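Side-chain contact in Non-structural protein 3 (Porcine deltacoronavirus, PDB 6LN0), which probably helps process the viral polyprotein through a papain-like protease domain, next to a macro domain of the kind that recognises ADP-ribose: residues A[238-243]-A[305-310]. Numbering follows the deposited sequence.
Sequences CHHKWV and RRVGEM
V307 meets the rings of H240 and W242 with its two methyl groups and CB, and no hydrogen bond crosses between 238-243 and 305-310. V307 CG1 reaches the benzo edge of the indole, 3.7 Å from W242 CZ2 and 3.8 Å from W242 CH2, and lies near the ring plane, so this is an apolar edge contact and not a stack. V307 CG1 also stands over the centre of the H240 imidazole, 4.3 Å above its plane, while V307 CG2 comes within 4.2 Å of H240 CD2. One branch thus occupies the corner made by a histidine face and a tryptophan edge. The two aromatic groups are themselves turned against each other: H240 ND1 sits 3.2 Å above the indole plane toward its rim, whereas W242 CD2 lies at the imidazole edge, in plane. W242 CG is anti to the carbonyl carbon (chi1 -49°), which carries the indole across to V307.

V307 is presented by a type II beta turn from R306 to E309, closed by E309 N to R306 O at 2.8 Å. The E309 carboxylate reinforces it, OE1 accepting R306 N at 2.8 Å from 36° out of its plane. N293 and V296 of helix 293-302 pack on W242, and T237, ending helix 228-237, touches V307. With 104 Å² buried, this is a small loop-to-loop apolar contact joining the turn between helices 293-302 and 313-322 to the link from helix 228-237 into strand 244-247, within the papain-like peptidase region.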
ATOM      1  N   CYS A 238      16.024  -6.411   3.539  1.00 49.15           N
ATOM      2  CA  CYS A 238      17.182  -6.115   2.705  1.00 48.58           C
ATOM      3  C   CYS A 238      18.089  -5.051   3.309  1.00 47.29           C
ATOM      4  O   CYS A 238      19.237  -4.901   2.869  1.00 48.18           O
ATOM      5  CB  CYS A 238      16.682  -5.705   1.320  1.00 41.68           C
ATOM      6  SG  CYS A 238      16.310  -7.130   0.370  1.00 45.09           S
ATOM      7  N   HIS A 239      17.609  -4.325   4.310  1.00 43.76           N
ATOM      8  CA  HIS A 239      18.398  -3.280   4.948  1.00 50.77           C
ATOM      9  C   HIS A 239      19.257  -3.787   6.101  1.00 52.24           C
ATOM     10  O   HIS A 239      20.150  -3.060   6.556  1.00 55.68           O
ATOM     11  CB  HIS A 239      17.477  -2.152   5.442  1.00 45.21           C
ATOM     12  CG  HIS A 239      16.825  -1.394   4.331  1.00 48.15           C
ATOM     13  ND1 HIS A 239      17.228  -0.130   3.961  1.00 51.14           N
ATOM     14  CD2 HIS A 239      15.819  -1.731   3.489  1.00 41.44           C
ATOM     15  CE1 HIS A 239      16.490   0.284   2.949  1.00 46.72           C
ATOM     16  NE2 HIS A 239      15.632  -0.671   2.642  1.00 50.05           N
ATOM     17  N   HIS A 240      19.023  -5.004   6.577  1.00 51.26           N
ATOM     18  CA  HIS A 240      19.859  -5.548   7.641  1.00 53.71           C
ATOM     19  C   HIS A 240      21.294  -5.693   7.167  1.00 50.82           C
ATOM     20  O   HIS A 240      21.553  -6.141   6.046  1.00 56.14           O
ATOM     21  CB  HIS A 240      19.324  -6.902   8.089  1.00 50.24           C
ATOM     22  CG  HIS A 240      19.431  -7.133   9.557  1.00 59.70           C
ATOM     23  ND1 HIS A 240      20.292  -8.066  10.102  1.00 60.34           N
ATOM     24  CD2 HIS A 240      18.786  -6.558  10.601  1.00 60.50           C
ATOM     25  CE1 HIS A 240      20.164  -8.064  11.416  1.00 57.34           C
ATOM     26  NE2 HIS A 240      19.259  -7.159  11.746  1.00 63.14           N
ATOM     27  N   LYS A 241      22.234  -5.306   8.018  1.00 57.43           N
ATOM     28  CA  LYS A 241      23.651  -5.514   7.721  1.00 62.39           C
ATOM     29  C   LYS A 241      24.087  -6.867   8.276  1.00 53.37           C
ATOM     30  O   LYS A 241      23.812  -7.184   9.437  1.00 56.98           O
ATOM     31  CB  LYS A 241      24.508  -4.375   8.293  1.00 60.62           C
ATOM     32  CG  LYS A 241      24.039  -2.959   7.852  1.00 63.45           C
ATOM     33  CD  LYS A 241      25.179  -1.912   7.872  1.00 72.16           C
ATOM     34  CE  LYS A 241      24.658  -0.460   7.791  1.00 68.34           C
ATOM     35  NZ  LYS A 241      24.840   0.198   6.445  1.00 69.26           N
ATOM     36  N   TRP A 242      24.722  -7.678   7.437  1.00 56.76           N
ATOM     37  CA  TRP A 242      25.274  -8.960   7.854  1.00 54.43           C
ATOM     38  C   TRP A 242      26.749  -9.025   7.503  1.00 55.95           C
ATOM     39  O   TRP A 242      27.249  -8.253   6.681  1.00 56.77           O
ATOM     40  CB  TRP A 242      24.602 -10.154   7.173  1.00 51.61           C
ATOM     41  CG  TRP A 242      23.118 -10.197   7.169  1.00 55.69           C
ATOM     42  CD1 TRP A 242      22.301  -9.844   6.135  1.00 51.80           C
ATOM     43  CD2 TRP A 242      22.258 -10.676   8.216  1.00 51.46           C
ATOM     44  NE1 TRP A 242      20.992 -10.056   6.482  1.00 55.12           N
ATOM     45  CE2 TRP A 242      20.937 -10.564   7.753  1.00 53.04           C
ATOM     46  CE3 TRP A 242      22.476 -11.178   9.498  1.00 51.89           C
ATOM     47  CZ2 TRP A 242      19.838 -10.930   8.527  1.00 51.02           C
ATOM     48  CZ3 TRP A 242      21.383 -11.539  10.267  1.00 50.30           C
ATOM     49  CH2 TRP A 242      20.082 -11.417   9.778  1.00 51.33           C
ATOM     50  N   VAL A 243      27.438  -9.999   8.094  1.00 56.34           N
ATOM     51  CA  VAL A 243      28.815 -10.310   7.732  1.00 53.23           C
ATOM     52  C   VAL A 243      28.868 -11.747   7.219  1.00 59.56           C
ATOM     53  O   VAL A 243      28.385 -12.673   7.887  1.00 57.62           O
ATOM     54  CB  VAL A 243      29.762 -10.096   8.930  1.00 63.31           C
ATOM     55  CG1 VAL A 243      31.028 -10.965   8.812  1.00 57.50           C
ATOM     56  CG2 VAL A 243      30.093  -8.596   9.094  1.00 51.60           C
ATOM     57  N   ARG A 305       9.637 -15.406   8.982  1.00 43.45           N
ATOM     58  CA  ARG A 305      10.348 -15.063  10.197  1.00 51.97           C
ATOM     59  C   ARG A 305      10.710 -13.592  10.156  1.00 51.12           C
ATOM     60  O   ARG A 305      10.739 -12.971   9.093  1.00 53.48           O
ATOM     61  CB  ARG A 305      11.631 -15.891  10.358  1.00 49.44           C
ATOM     62  CG  ARG A 305      11.409 -17.364  10.246  1.00 51.05           C
ATOM     63  CD  ARG A 305      10.591 -17.861  11.411  1.00 50.67           C
ATOM     64  NE  ARG A 305      10.493 -19.311  11.355  1.00 55.27           N
ATOM     65  CZ  ARG A 305       9.798 -20.043  12.214  1.00 62.54           C
ATOM     66  NH1 ARG A 305       9.135 -19.443  13.199  1.00 63.20           N
ATOM     67  NH2 ARG A 305       9.771 -21.369  12.091  1.00 61.41           N
ATOM     68  N   ARG A 306      11.026 -13.050  11.322  1.00 54.11           N
ATOM     69  CA  ARG A 306      11.612 -11.727  11.412  1.00 57.37           C
ATOM     70  C   ARG A 306      13.002 -11.837  12.020  1.00 55.11           C
ATOM     71  O   ARG A 306      13.263 -12.691  12.870  1.00 58.28           O
ATOM     72  CB  ARG A 306      10.735 -10.787  12.234  1.00 58.04           C
ATOM     73  CG  ARG A 306       9.259 -10.824  11.841  1.00 62.87           C
ATOM     74  CD  ARG A 306       9.054 -10.534  10.346  1.00 60.56           C
ATOM     75  NE  ARG A 306       9.595  -9.231   9.942  1.00 70.46           N
ATOM     76  CZ  ARG A 306       8.922  -8.079   9.988  1.00 67.32           C
ATOM     77  NH1 ARG A 306       7.667  -8.051  10.423  1.00 65.00           N
ATOM     78  NH2 ARG A 306       9.508  -6.954   9.595  1.00 67.97           N
ATOM     79  N   VAL A 307      13.898 -10.968  11.564  1.00 54.87           N
ATOM     80  CA  VAL A 307      15.252 -10.940  12.096  1.00 54.52           C
ATOM     81  C   VAL A 307      15.215 -10.741  13.604  1.00 58.57           C
ATOM     82  O   VAL A 307      14.509  -9.864  14.118  1.00 57.97           O
ATOM     83  CB  VAL A 307      16.052  -9.838  11.395  1.00 59.29           C
ATOM     84  CG1 VAL A 307      16.481 -10.319  10.033  1.00 58.17           C
ATOM     85  CG2 VAL A 307      15.193  -8.604  11.245  1.00 63.90           C
ATOM     86  N   GLY A 308      15.981 -11.562  14.321  1.00 56.86           N
ATOM     87  CA  GLY A 308      15.920 -11.605  15.766  1.00 53.77           C
ATOM     88  C   GLY A 308      15.188 -12.848  16.229  1.00 57.25           C
ATOM     89  O   GLY A 308      15.554 -13.478  17.225  1.00 64.36           O
ATOM     90  N   GLU A 309      14.151 -13.210  15.482  1.00 59.01           N
ATOM     91  CA  GLU A 309      13.404 -14.435  15.713  1.00 53.37           C
ATOM     92  C   GLU A 309      14.220 -15.623  15.236  1.00 58.67           C
ATOM     93  O   GLU A 309      15.067 -15.505  14.337  1.00 56.73           O
ATOM     94  CB  GLU A 309      12.077 -14.357  14.964  1.00 58.20           C
ATOM     95  CG  GLU A 309      11.019 -15.385  15.219  1.00 61.68           C
ATOM     96  CD  GLU A 309       9.795 -15.062  14.361  1.00 68.96           C
ATOM     97  OE1 GLU A 309       9.850 -14.028  13.635  1.00 63.75           O
ATOM     98  OE2 GLU A 309       8.797 -15.827  14.399  1.00 72.34           O
ATOM     99  N   MET A 310      13.975 -16.771  15.858  1.00 60.77           N
ATOM    100  CA  MET A 310      14.700 -17.992  15.549  1.00 60.01           C
ATOM    101  C   MET A 310      13.743 -18.929  14.835  1.00 56.67           C
ATOM    102  O   MET A 310      12.586 -19.074  15.247  1.00 59.20           O
ATOM    103  CB  MET A 310      15.274 -18.638  16.818  1.00 67.00           C
ATOM    104  CG  MET A 310      16.169 -19.866  16.544  1.00 66.39           C
ATOM    105  SD  MET A 310      15.390 -21.366  17.120  1.00 91.98           S
ATOM    106  CE  MET A 310      16.463 -22.620  16.451  1.00 78.87           C
TER